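Local coordinates for protein putative phosphatase (Clostridium difficile, PDB 3SD7) that probably hydrolyses phosphate esters as a phosphatase of the haloacid dehalogenase-like superfamily, with a metal ion bound at its presumed active site, at residues Met115-Ile118 and Leu119-Tyr123; Ile143-Phe147 and Asp148-Tyr152; His76-Lys80 and Glu81-Phe85. One frame throughout, in Å; residues are numbered along the deposited sequence.

Contact 1: Met115-Ile118 and Leu119-Tyr123; sequences MKEI and LEMLY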
loop_
_atom_site.group_PDB
_atom_site.type_symbol
_atom_site.label_atom_id
_atom_site.label_comp_id
_atom_site.label_asym_id
_atom_site.label_seq_id
_atom_site.Cartn_x
_atom_site.Cartn_y
_atom_site.Cartn_z
ATOM N N MET A 115 -7.299 12.708 1.594
ATOM C CA MET A 115 -6.963 11.955 0.382
ATOM C C MET A 115 -8.123 11.974 -0.608
ATOM O O MET A 115 -7.913 12.211 -1.816
ATOM C CB MET A 115 -6.531 10.543 0.715
ATOM C CG MET A 115 -6.063 9.771 -0.530
ATOM S SD MET A 115 -4.826 10.552 -1.587
ATOM C CE MET A 115 -3.321 10.345 -0.574
ATOM N N LYS A 116 -9.356 11.803 -0.121
ATOM C CA LYS A 116 -10.489 11.803 -1.061
ATOM C C LYS A 116 -10.531 13.123 -1.844
ATOM O O LYS A 116 -10.698 13.124 -3.064
ATOM C CB LYS A 116 -11.803 11.463 -0.360
ATOM C CG LYS A 116 -12.914 11.127 -1.320
ATOM C CD LYS A 116 -14.193 10.783 -0.577
ATOM C CE LYS A 116 -15.211 10.161 -1.512
ATOM N NZ LYS A 116 -15.482 10.998 -2.712
ATOM N N GLU A 117 -10.364 14.248 -1.146
ATOM C CA GLU A 117 -10.315 15.560 -1.791
ATOM C C GLU A 117 -9.218 15.663 -2.850
ATOM O O GLU A 117 -9.470 16.166 -3.948
ATOM C CB GLU A 117 -10.126 16.693 -0.757
ATOM C CG GLU A 117 -9.619 18.020 -1.403
ATOM C CD GLU A 117 -9.220 19.084 -0.390
ATOM O OE1 GLU A 117 -10.075 19.435 0.442
ATOM O OE2 GLU A 117 -8.065 19.585 -0.462
ATOM N N ILE A 118 -7.997 15.199 -2.554
ATOM C CA ILE A 118 -6.937 15.351 -3.544
ATOM C C ILE A 118 -7.201 14.443 -4.749
ATOM O O ILE A 118 -6.968 14.854 -5.882
ATOM C CB ILE A 118 -5.496 15.203 -2.981
ATOM C CG1 ILE A 118 -5.150 13.782 -2.740
ATOM C CG2 ILE A 118 -5.238 16.158 -1.766
ATOM C CD1 ILE A 118 -4.759 13.071 -4.014
ATOM N N LEU A 119 -7.713 13.230 -4.519
ATOM C CA LEU A 119 -8.044 12.350 -5.655
ATOM C C LEU A 119 -9.093 13.015 -6.540
ATOM O O LEU A 119 -8.953 12.988 -7.756
ATOM C CB LEU A 119 -8.557 10.996 -5.203
ATOM C CG LEU A 119 -7.506 10.179 -4.454
ATOM C CD1 LEU A 119 -8.145 8.912 -3.921
ATOM C CD2 LEU A 119 -6.287 9.838 -5.337
ATOM N N GLU A 120 -10.122 13.598 -5.922
ATOM C CA GLU A 120 -11.199 14.308 -6.656
ATOM C C GLU A 120 -10.584 15.474 -7.466
ATOM O O GLU A 120 -10.914 15.666 -8.630
ATOM C CB GLU A 120 -12.249 14.831 -5.670
ATOM C CG GLU A 120 -13.138 13.722 -5.061
ATOM C CD GLU A 120 -14.071 14.169 -3.925
ATOM O OE1 GLU A 120 -13.940 15.284 -3.355
ATOM O OE2 GLU A 120 -14.952 13.363 -3.587
ATOM N N MET A 121 -9.652 16.206 -6.858
ATOM C CA MET A 121 -8.998 17.327 -7.540
ATOM C C MET A 121 -8.186 16.865 -8.751
ATOM O O MET A 121 -8.227 17.476 -9.825
ATOM C CB MET A 121 -8.145 18.124 -6.556
ATOM C CG MET A 121 -8.999 18.878 -5.551
ATOM S SD MET A 121 -7.975 19.645 -4.295
ATOM C CE MET A 121 -6.911 20.599 -5.357
ATOM N N LEU A 122 -7.433 15.793 -8.577
ATOM C CA LEU A 122 -6.629 15.253 -9.674
ATOM C C LEU A 122 -7.533 14.761 -10.822
ATOM O O LEU A 122 -7.272 15.003 -11.996
ATOM C CB LEU A 122 -5.762 14.106 -9.158
ATOM C CG LEU A 122 -4.693 14.485 -8.129
ATOM C CD1 LEU A 122 -4.041 13.189 -7.560
ATOM C CD2 LEU A 122 -3.647 15.381 -8.733
ATOM N N TYR A 123 -8.548 13.998 -10.454
ATOM C CA TYR A 123 -9.477 13.445 -11.428
ATOM C C TYR A 123 -10.187 14.531 -12.228
ATOM O O TYR A 123 -10.339 14.410 -13.447
ATOM C CB TYR A 123 -10.473 12.602 -10.692
ATOM C CG TYR A 123 -11.411 11.824 -11.573
ATOM C CD1 TYR A 123 -11.015 10.633 -12.138
ATOM C CD2 TYR A 123 -12.685 12.277 -11.814
ATOM C CE1 TYR A 123 -11.871 9.888 -12.918
ATOM C CE2 TYR A 123 -13.563 11.533 -12.595
ATOM C CZ TYR A 123 -13.130 10.332 -13.136
ATOM O OH TYR A 123 -13.967 9.578 -13.935
#
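Lys116 NZ and Glu120 OE2 meet at 2.6 Å, a short salt bridge between residues one helical turn apart. The ammonium comes in on the anti side of the carboxylate, 28° out of its plane. Lysine has the length for this: with CG anti to the backbone N (chi1 -166°), its chain runs straight to CE and then bends at chi4, turning NZ toward Glu120 OE2. The hydroxyl of Tyr152 is a further, weak hydrogen-bond partner of NZ.

Beneath this polar edge the helix bonds run i to i+4, from Leu119 N to Met115 O at 2.9 Å and onward to Leu122 N with Ile118 O. Another face is apolar. Ile118 and Leu122 lie side by side and point the same way, their CD1 methyls 3.6 Å apart, while Met115 crosses Leu119 at a slant and sets SD 3.9 Å from Leu119 CG. These branched and flexible side chains suit a buried face: Leu119 and Leu122 rest on Phe34 and Leu129 of the central parallel sheet, and Met115 and Ile118 meet helix 235-239. Between the two faces, Met121 SD lies 3.7 Å from Glu117 CG, alongside the aliphatic part of the glutamate.

Helix 115-124 is thus amphipathic, and its paired charges would be expected to offset one another on the partly exposed side, away from the buried apolar face.

Contact 2: Ile143-Phe147 and Asp148-Tyr152; sequences ILRYF and DIDRY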
loop_
_atom_site.group_PDB
_atom_site.type_symbol
_atom_site.label_atom_id
_atom_site.label_comp_id
_atom_site.label_asym_id
_atom_site.label_seq_id
_atom_site.Cartn_x
_atom_site.Cartn_y
_atom_site.Cartn_z
ATOM N N ILE A 143 -11.243 -2.360 -0.674
ATOM C CA ILE A 143 -10.981 -1.178 0.155
ATOM C C ILE A 143 -11.297 0.128 -0.564
ATOM O O ILE A 143 -11.888 1.036 0.020
ATOM C CB ILE A 143 -9.515 -1.189 0.635
ATOM C CG1 ILE A 143 -9.304 -2.371 1.580
ATOM C CG2 ILE A 143 -9.170 0.120 1.299
ATOM C CD1 ILE A 143 -7.820 -2.685 1.844
ATOM N N LEU A 144 -10.944 0.234 -1.829
ATOM C CA LEU A 144 -11.187 1.465 -2.551
ATOM C C LEU A 144 -12.698 1.639 -2.768
ATOM O O LEU A 144 -13.208 2.760 -2.672
ATOM C CB LEU A 144 -10.414 1.509 -3.847
ATOM C CG LEU A 144 -8.879 1.615 -3.664
ATOM C CD1 LEU A 144 -8.196 1.304 -4.982
ATOM C CD2 LEU A 144 -8.467 2.952 -3.122
ATOM N N ARG A 145 -13.382 0.521 -3.002
ATOM C CA ARG A 145 -14.834 0.518 -3.097
ATOM C C ARG A 145 -15.466 0.934 -1.748
ATOM O O ARG A 145 -16.399 1.746 -1.726
ATOM C CB ARG A 145 -15.313 -0.855 -3.539
ATOM C CG ARG A 145 -15.110 -1.141 -4.976
ATOM C CD ARG A 145 -15.486 -2.577 -5.322
ATOM N NE ARG A 145 -15.671 -2.715 -6.750
ATOM C CZ ARG A 145 -16.850 -2.641 -7.384
ATOM N NH1 ARG A 145 -17.997 -2.461 -6.741
ATOM N NH2 ARG A 145 -16.872 -2.760 -8.683
ATOM N N TYR A 146 -14.948 0.420 -0.621
ATOM C CA TYR A 146 -15.450 0.745 0.735
ATOM C C TYR A 146 -15.426 2.242 1.044
ATOM O O TYR A 146 -16.334 2.761 1.747
ATOM C CB TYR A 146 -14.628 -0.025 1.787
ATOM C CG TYR A 146 -14.978 0.229 3.246
ATOM C CD1 TYR A 146 -15.850 -0.611 3.924
ATOM C CD2 TYR A 146 -14.393 1.271 3.952
ATOM C CE1 TYR A 146 -16.160 -0.407 5.244
ATOM C CE2 TYR A 146 -14.698 1.496 5.298
ATOM C CZ TYR A 146 -15.583 0.645 5.939
ATOM O OH TYR A 146 -15.898 0.843 7.265
ATOM N N PHE A 147 -14.401 2.932 0.544
ATOM C CA PHE A 147 -14.229 4.392 0.728
ATOM C C PHE A 147 -14.775 5.250 -0.388
ATOM O O PHE A 147 -14.595 6.474 -0.393
ATOM C CB PHE A 147 -12.765 4.744 1.008
ATOM C CG PHE A 147 -12.312 4.278 2.338
ATOM C CD1 PHE A 147 -12.816 4.856 3.495
ATOM C CD2 PHE A 147 -11.392 3.253 2.456
ATOM C CE1 PHE A 147 -12.412 4.417 4.736
ATOM C CE2 PHE A 147 -10.990 2.811 3.693
ATOM C CZ PHE A 147 -11.487 3.385 4.832
ATOM N N ASP A 148 -15.449 4.608 -1.332
ATOM C CA ASP A 148 -16.066 5.280 -2.455
ATOM C C ASP A 148 -15.044 6.074 -3.281
ATOM O O ASP A 148 -15.351 7.127 -3.828
ATOM C CB ASP A 148 -17.220 6.186 -1.972
ATOM C CG ASP A 148 -18.153 6.608 -3.095
ATOM O OD1 ASP A 148 -18.241 5.894 -4.122
ATOM O OD2 ASP A 148 -18.788 7.675 -2.952
ATOM N N ILE A 149 -13.829 5.554 -3.389
ATOM C CA ILE A 149 -12.799 6.224 -4.197
ATOM C C ILE A 149 -12.338 5.371 -5.410
ATOM O O ILE A 149 -11.537 5.835 -6.203
ATOM C CB ILE A 149 -11.571 6.701 -3.351
ATOM C CG1 ILE A 149 -10.892 5.529 -2.657
ATOM C CG2 ILE A 149 -12.042 7.791 -2.369
ATOM C CD1 ILE A 149 -9.549 5.912 -1.926
ATOM N N ASP A 150 -12.860 4.143 -5.522
ATOM C CA ASP A 150 -12.591 3.260 -6.656
ATOM C C ASP A 150 -12.861 3.987 -7.970
ATOM O O ASP A 150 -12.097 3.870 -8.945
ATOM C CB ASP A 150 -13.497 2.029 -6.572
ATOM C CG ASP A 150 -13.419 1.159 -7.813
ATOM O OD1 ASP A 150 -12.322 0.734 -8.153
ATOM O OD2 ASP A 150 -14.470 0.889 -8.439
ATOM N N ARG A 151 -13.954 4.754 -7.978
ATOM C CA ARG A 151 -14.398 5.503 -9.134
ATOM C C ARG A 151 -13.360 6.456 -9.752
ATOM O O ARG A 151 -13.467 6.808 -10.908
ATOM C CB ARG A 151 -15.668 6.317 -8.759
ATOM C CG ARG A 151 -15.417 7.386 -7.694
ATOM C CD ARG A 151 -16.663 8.194 -7.318
ATOM N NE ARG A 151 -17.706 7.346 -6.749
ATOM C CZ ARG A 151 -18.933 7.758 -6.429
ATOM N NH1 ARG A 151 -19.294 9.031 -6.601
ATOM N NH2 ARG A 151 -19.806 6.889 -5.932
ATOM N N TYR A 152 -12.358 6.871 -8.990
ATOM C CA TYR A 152 -11.346 7.820 -9.509
ATOM C C TYR A 152 -10.165 7.145 -10.210
ATOM O O TYR A 152 -9.368 7.824 -10.837
ATOM C CB TYR A 152 -10.810 8.707 -8.365
ATOM C CG TYR A 152 -11.938 9.444 -7.671
ATOM C CD1 TYR A 152 -12.758 10.290 -8.389
ATOM C CD2 TYR A 152 -12.222 9.233 -6.325
ATOM C CE1 TYR A 152 -13.831 10.932 -7.795
ATOM C CE2 TYR A 152 -13.294 9.900 -5.702
ATOM C CZ TYR A 152 -14.095 10.740 -6.452
ATOM O OH TYR A 152 -15.181 11.398 -5.870
HETATM O O HOH W 1 -13.245 -2.444 -8.643
#
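Ile149 carries CG1 between its backbone N and carbonyl carbon (chi1 60°), which turns CG1 toward Leu144, and an extended chi2 (173°) carries CD1 on to it; Leu144 CG lies beside its own backbone N (chi1 -68°). The two side chains cross at about a right angle, and Leu144 CD2 presses on Ile149 CD1 at 3.4 Å, tighter than usual for two methyl groups. Phe147 adds its CB at 4.2 Å from Ile149 CG1.

On the polar side, Arg145 and Asp150 run alongside each other, the aliphatic Arg145 CG 3.9 Å from Asp150 CB. Asp150 is modelled in two conformers, so its carboxylate contacts hold for one of them and are less certain. In that one, OD2 lies over one face of the guanidinium, where no N-H points at it, leaving attraction of charge alone. A water in the guanidinium plane accepts from Arg145 NE at 3.1 Å and gives a weak bond to Asp150 OD1.

The backbone explains why residues five and six apart meet. Leu144 O accepts from Ile149 N at 3.0 Å and from Asp150 N at 3.2 Å, both from the same face of its plane, though Asp150 N stands far above that plane. Asp148 N reaches Arg145 O at 3.0 Å. Asp148 takes positive phi to make the turn, and its OD1 forms a salt bridge of 2.6 Å with Arg151 NH2.

Bulky apolar residues suit the inner side, where Leu144 touches Ile156 of strand 155-159 and Ile149 touches Leu119. Together these features are those of a Schellman motif, with Asp148 as its C-prime residue, ending helix 137-146.

Contact 3: His76-Lys80 and Glu81-Phe85; sequences HDTFK and EYYKF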
loop_
_atom_site.group_PDB
_atom_site.type_symbol
_atom_site.label_atom_id
_atom_site.label_comp_id
_atom_site.label_asym_id
_atom_site.label_seq_id
_atom_site.Cartn_x
_atom_site.Cartn_y
_atom_site.Cartn_z
ATOM N N HIS A 76 5.362 -14.841 8.582
ATOM C CA HIS A 76 6.304 -15.892 8.977
ATOM C C HIS A 76 7.336 -15.343 9.953
ATOM O O HIS A 76 7.596 -15.952 10.983
ATOM C CB HIS A 76 7.014 -16.501 7.754
ATOM C CG HIS A 76 7.984 -17.596 8.097
ATOM N ND1 HIS A 76 9.324 -17.363 8.325
ATOM C CD2 HIS A 76 7.804 -18.930 8.254
ATOM C CE1 HIS A 76 9.927 -18.505 8.605
ATOM N NE2 HIS A 76 9.028 -19.471 8.569
ATOM N N ASP A 77 7.902 -14.182 9.633
ATOM C CA ASP A 77 8.914 -13.555 10.498
ATOM C C ASP A 77 8.313 -13.258 11.870
ATOM O O ASP A 77 8.927 -13.530 12.900
ATOM C CB ASP A 77 9.457 -12.256 9.887
ATOM C CG ASP A 77 10.410 -12.497 8.732
ATOM O OD1 ASP A 77 10.753 -13.678 8.469
ATOM O OD2 ASP A 77 10.834 -11.498 8.105
ATOM N N THR A 78 7.104 -12.710 11.879
ATOM C CA THR A 78 6.446 -12.377 13.129
ATOM C C THR A 78 6.229 -13.610 13.994
ATOM O O THR A 78 6.680 -13.650 15.135
ATOM C CB THR A 78 5.121 -11.665 12.887
ATOM O OG1 THR A 78 5.381 -10.421 12.227
ATOM C CG2 THR A 78 4.401 -11.388 14.210
ATOM N N PHE A 79 5.555 -14.623 13.453
ATOM C CA PHE A 79 5.299 -15.826 14.243
ATOM C C PHE A 79 6.549 -16.654 14.530
ATOM O O PHE A 79 6.694 -17.187 15.628
ATOM C CB PHE A 79 4.216 -16.678 13.588
ATOM C CG PHE A 79 2.895 -15.987 13.497
ATOM C CD1 PHE A 79 2.239 -15.568 14.653
ATOM C CD2 PHE A 79 2.291 -15.772 12.275
ATOM C CE1 PHE A 79 1.010 -14.920 14.582
ATOM C CE2 PHE A 79 1.062 -15.131 12.202
ATOM C CZ PHE A 79 0.422 -14.709 13.361
ATOM N N LYS A 80 7.468 -16.722 13.571
ATOM C CA LYS A 80 8.680 -17.539 13.725
ATOM C C LYS A 80 9.795 -16.798 14.491
ATOM O O LYS A 80 10.326 -17.330 15.464
ATOM C CB LYS A 80 9.146 -18.027 12.336
ATOM C CG LYS A 80 10.150 -19.165 12.291
ATOM C CD LYS A 80 11.578 -18.715 12.558
ATOM C CE LYS A 80 12.558 -19.853 12.316
ATOM N NZ LYS A 80 13.959 -19.421 12.575
ATOM N N GLU A 81 10.129 -15.571 14.089
ATOM C CA GLU A 81 11.214 -14.840 14.758
ATOM C C GLU A 81 10.827 -14.162 16.079
ATOM O O GLU A 81 11.656 -14.072 16.988
ATOM C CB GLU A 81 11.866 -13.806 13.829
ATOM C CG GLU A 81 12.404 -14.368 12.514
ATOM C CD GLU A 81 13.421 -13.431 11.829
ATOM O OE1 GLU A 81 13.216 -13.107 10.647
ATOM O OE2 GLU A 81 14.423 -13.015 12.473
ATOM N N TYR A 82 9.596 -13.669 16.191
ATOM C CA TYR A 82 9.176 -12.984 17.410
ATOM C C TYR A 82 8.517 -13.941 18.388
ATOM O O TYR A 82 8.898 -13.998 19.553
ATOM C CB TYR A 82 8.218 -11.836 17.099
ATOM C CG TYR A 82 7.994 -10.910 18.271
ATOM C CD1 TYR A 82 8.728 -9.729 18.397
ATOM C CD2 TYR A 82 7.076 -11.221 19.266
ATOM C CE1 TYR A 82 8.541 -8.876 19.476
ATOM C CE2 TYR A 82 6.883 -10.381 20.358
ATOM C CZ TYR A 82 7.623 -9.209 20.459
ATOM O OH TYR A 82 7.421 -8.373 21.527
ATOM N N TYR A 83 7.522 -14.687 17.919
ATOM C CA TYR A 83 6.798 -15.618 18.798
ATOM C C TYR A 83 7.403 -17.027 18.855
ATOM O O TYR A 83 6.972 -17.853 19.657
ATOM C CB TYR A 83 5.303 -15.629 18.452
ATOM C CG TYR A 83 4.665 -14.285 18.728
ATOM C CD1 TYR A 83 4.323 -13.911 20.026
ATOM C CD2 TYR A 83 4.440 -13.366 17.697
ATOM C CE1 TYR A 83 3.754 -12.673 20.292
ATOM C CE2 TYR A 83 3.874 -12.134 17.955
ATOM C CZ TYR A 83 3.537 -11.783 19.246
ATOM O OH TYR A 83 2.985 -10.542 19.493
ATOM N N LYS A 84 8.405 -17.284 18.015
ATOM C CA LYS A 84 9.134 -18.564 18.011
ATOM C C LYS A 84 8.251 -19.805 17.862
ATOM O O LYS A 84 8.473 -20.838 18.504
ATOM C CB LYS A 84 10.036 -18.633 19.240
ATOM C CG LYS A 84 11.006 -17.474 19.242
ATOM C CD LYS A 84 11.776 -17.344 20.519
ATOM C CE LYS A 84 12.580 -16.051 20.491
ATOM N NZ LYS A 84 11.698 -14.861 20.300
ATOM N N PHE A 85 7.256 -19.682 16.993
ATOM C CA PHE A 85 6.352 -20.776 16.656
ATOM C C PHE A 85 7.065 -21.683 15.662
ATOM O O PHE A 85 7.754 -21.194 14.754
ATOM C CB PHE A 85 5.083 -20.219 15.999
ATOM C CG PHE A 85 4.109 -19.570 16.957
ATOM C CD1 PHE A 85 4.437 -19.327 18.287
ATOM C CD2 PHE A 85 2.896 -19.104 16.487
ATOM C CE1 PHE A 85 3.529 -18.710 19.138
ATOM C CE2 PHE A 85 2.000 -18.478 17.329
ATOM C CZ PHE A 85 2.318 -18.280 18.655
#
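Phe79 and Phe85 set their rings nearly parallel, with planes at 10°, but slid so far apart that they barely overlap; the closest side-chain approach is Phe79 CD1 to Phe85 CE2 at 4.0 Å. Thr78 supplies a small methyl, CG2, to the ring edge of Tyr83, 3.9 Å from CE2. It can do so because CG2 is the branch anti to the backbone N, beside the carbonyl carbon. Along the outer side Asp77 OD1 stands 3.3 Å from Glu81 OE1, a pair of like charges that would probably disfavour each other.

Backbone bonds position these groups. Phe85 N gives a nearly straight bond to Phe79 O at 2.9 Å, bringing Phe85 back alongside Phe79. Thr78 O is gripped by both Tyr82 N and Tyr83 N, the latter at 3.1 Å, where the helix widens into a pi-type turn. Lys84 takes positive phi, and its chain, extended but for a bend at chi4, brings NZ to Tyr82 O at 3.0 Å.

Farther out, Tyr83 OH bonds Glu62, and Phe58 meets the Phe85 ring edge-to-face. Flat and apolar, Phe79 fits between helices 44-57 and 87-105, touching Leu55 and Ala93, and Phe85 also touches Ala93.

How the contacts relate
Along the chain, contact 3 comes first, then contact 1 and contact 2. Contacts 1 and 2 are neighbours, their centres 12 Å apart on the same side of the chain's centre, and they touch: Glu120 OE2 approaches Tyr152 OH at 3.0 Å, a probable hydrogen bond, and Lys116 CG packs on Ile149 CG2. Strand 128-133 of the six-stranded parallel sheet comes between them in sequence, and strand 155-159 follows contact 2, so both belong to the alpha/beta core that also carries the sodium site. Contact 3 lies on the opposite side, its centre 40 Å from contact 1 and 34 Å from contact 2, among helices, consistent with the helical cap of many HAD-family phosphatases.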